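Local coordinates for PatF (Prochloron didemni, PDB 4BG2), which is related to prenyl transferases of cyanobactin biosynthesis and belongs to the patellamide pathway, where its own catalytic role is uncertain, at residues A[131-136]-A[177-182]. Numbering follows the deposited sequence.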
loop_
_atom_site.group_PDB
_atom_site.type_symbol
_atom_site.label_atom_id
_atom_site.label_comp_id
_atom_site.label_asym_id
_atom_site.label_seq_id
_atom_site.Cartn_x
_atom_site.Cartn_y
_atom_site.Cartn_z
ATOM N N ASP A 131 -9.625 -7.326 13.506
ATOM C CA ASP A 131 -8.473 -7.497 12.615
ATOM C C ASP A 131 -8.481 -6.581 11.406
ATOM O O ASP A 131 -7.568 -6.636 10.611
ATOM C CB ASP A 131 -8.409 -8.913 12.047
ATOM C CG ASP A 131 -7.937 -9.919 13.036
ATOM O OD1 ASP A 131 -7.735 -9.560 14.219
ATOM O OD2 ASP A 131 -7.771 -11.092 12.618
ATOM N N SER A 132 -9.530 -5.786 11.223
ATOM C CA SER A 132 -9.603 -4.896 10.090
ATOM C C SER A 132 -8.857 -3.636 10.416
ATOM O O SER A 132 -8.565 -3.381 11.573
ATOM C CB SER A 132 -11.069 -4.626 9.736
ATOM O OG SER A 132 -11.665 -5.854 9.327
ATOM N N SER A 133 -8.504 -2.864 9.404
ATOM C CA SER A 133 -7.693 -1.697 9.633
ATOM C C SER A 133 -7.988 -0.600 8.647
ATOM O O SER A 133 -8.551 -0.838 7.564
ATOM C CB SER A 133 -6.192 -2.082 9.538
ATOM O OG SER A 133 -5.889 -2.505 8.211
ATOM N N VAL A 134 -7.577 0.609 9.018
ATOM C CA VAL A 134 -7.412 1.707 8.071
ATOM C C VAL A 134 -5.915 1.723 7.714
ATOM O O VAL A 134 -5.048 1.507 8.579
ATOM C CB VAL A 134 -7.859 3.057 8.666
ATOM C CG1 VAL A 134 -7.440 4.216 7.779
ATOM C CG2 VAL A 134 -9.356 3.080 8.808
HETATM N N MSE A 135 -5.629 1.919 6.431
HETATM C CA MSE A 135 -4.263 1.932 5.930
HETATM C C MSE A 135 -4.052 3.252 5.268
HETATM O O MSE A 135 -4.847 3.696 4.435
HETATM C CB MSE A 135 -4.080 0.785 4.923
HETATM C CG MSE A 135 -2.647 0.694 4.388
HETATM SE SE MSE A 135 -1.491 -0.211 5.698
HETATM C CE MSE A 135 -0.181 1.213 5.929
ATOM N N LEU A 136 -2.989 3.925 5.660
ATOM C CA LEU A 136 -2.677 5.241 5.131
ATOM C C LEU A 136 -1.214 5.268 4.725
ATOM O O LEU A 136 -0.337 5.017 5.540
ATOM C CB LEU A 136 -2.925 6.308 6.190
ATOM C CG LEU A 136 -4.329 6.321 6.820
ATOM C CD1 LEU A 136 -4.372 7.168 8.077
ATOM C CD2 LEU A 136 -5.386 6.827 5.862
ATOM N N GLY A 177 3.995 3.963 5.697
ATOM C CA GLY A 177 2.696 3.351 5.959
ATOM C C GLY A 177 2.299 3.480 7.421
ATOM O O GLY A 177 3.133 3.352 8.311
ATOM N N PHE A 178 1.023 3.772 7.650
ATOM C CA PHE A 178 0.455 3.775 8.991
ATOM C C PHE A 178 -0.744 2.862 8.934
ATOM O O PHE A 178 -1.669 3.130 8.169
ATOM C CB PHE A 178 -0.006 5.186 9.360
ATOM C CG PHE A 178 1.111 6.168 9.460
ATOM C CD1 PHE A 178 1.516 6.890 8.339
ATOM C CD2 PHE A 178 1.763 6.394 10.669
ATOM C CE1 PHE A 178 2.523 7.818 8.435
ATOM C CE2 PHE A 178 2.768 7.332 10.770
ATOM C CZ PHE A 178 3.158 8.041 9.649
ATOM N N GLU A 179 -0.709 1.765 9.688
ATOM C CA GLU A 179 -1.823 0.841 9.724
ATOM C C GLU A 179 -2.488 0.926 11.075
ATOM O O GLU A 179 -1.843 0.760 12.092
ATOM C CB GLU A 179 -1.417 -0.616 9.429
ATOM C CG GLU A 179 -2.636 -1.532 9.309
ATOM C CD GLU A 179 -2.400 -2.781 8.452
ATOM O OE1 GLU A 179 -1.236 -3.191 8.314
ATOM O OE2 GLU A 179 -3.374 -3.317 7.876
ATOM N N LEU A 180 -3.786 1.194 11.069
ATOM C CA LEU A 180 -4.546 1.392 12.292
ATOM C C LEU A 180 -5.614 0.346 12.437
ATOM O O LEU A 180 -6.668 0.442 11.820
ATOM C CB LEU A 180 -5.178 2.786 12.296
ATOM C CG LEU A 180 -4.200 3.975 12.287
ATOM C CD1 LEU A 180 -3.510 4.126 10.947
ATOM C CD2 LEU A 180 -4.938 5.261 12.600
ATOM N N PHE A 181 -5.342 -0.653 13.266
ATOM C CA PHE A 181 -6.264 -1.739 13.471
ATOM C C PHE A 181 -7.389 -1.331 14.419
ATOM O O PHE A 181 -7.207 -0.491 15.318
ATOM C CB PHE A 181 -5.542 -2.961 14.001
ATOM C CG PHE A 181 -4.562 -3.565 13.035
ATOM C CD1 PHE A 181 -4.983 -4.485 12.083
ATOM C CD2 PHE A 181 -3.207 -3.261 13.106
ATOM C CE1 PHE A 181 -4.081 -5.088 11.224
ATOM C CE2 PHE A 181 -2.298 -3.862 12.247
ATOM C CZ PHE A 181 -2.739 -4.773 11.296
ATOM N N PHE A 182 -8.534 -1.981 14.250
ATOM C CA PHE A 182 -9.741 -1.607 14.980
ATOM C C PHE A 182 -9.782 -2.136 16.416
ATOM O O PHE A 182 -10.680 -1.797 17.156
ATOM C CB PHE A 182 -10.987 -2.049 14.222
ATOM C CG PHE A 182 -11.136 -1.419 12.873
ATOM C CD1 PHE A 182 -10.373 -0.332 12.501
ATOM C CD2 PHE A 182 -12.065 -1.896 11.989
ATOM C CE1 PHE A 182 -10.506 0.249 11.259
ATOM C CE2 PHE A 182 -12.233 -1.307 10.755
ATOM C CZ PHE A 182 -11.446 -0.234 10.383
#
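Ser133 and Met135 face Phe181 and Glu179 across two neighbouring antiparallel strands of the closed, ten-stranded beta barrel of PatF, consistent with the PT barrel of ABBA-type prenyl transferases. On the barrel face that carries these four residues, the closest side-chain link is polar: Ser133 OG donates to Glu179 OE2 at 2.7 Å. It reaches the lone pair of OE2 that points away from OE1. Ser133 OG stands between its backbone N and carbonyl carbon (chi1 65°), which turns the hydroxyl along the strand toward the carboxylate of the diagonal neighbour. His124 also hydrogen-bonds OE2, while Arg187 forms a salt bridge with OE1, so both oxygens of this buried carboxylate are held.

The Glu179 chain in turn lies between two neighbours. Met135, a selenomethionine, crosses it at about a right angle with SE 3.8 Å from Glu179 CB, and its bent chain carries CE back over the partner strand. On the other flank, Glu179 CG sits over one face of the Phe181 ring, displaced toward the rim, and Asp131 O lies at the edge of that ring, in its plane.

On the opposite face the residues of this contact are apolar: Val134 and Leu180 pack against helix 79-91, and Leu136 CD1 approaches Leu180 CD1 at 4.3 Å. Backbone hydrogen bonds pair Val134 with Leu180 and Leu136 with Phe178 in both directions. Beyond the strand end, Phe182, which also touches helix 79-91, lays one ring face against the 132-133 peptide, with Ser133 N over the ring centre and Val134 CG2 at the edge in plane. The same residue closes the ladder through its backbone, Phe182 N donating to Ser132 O at 3.0 Å.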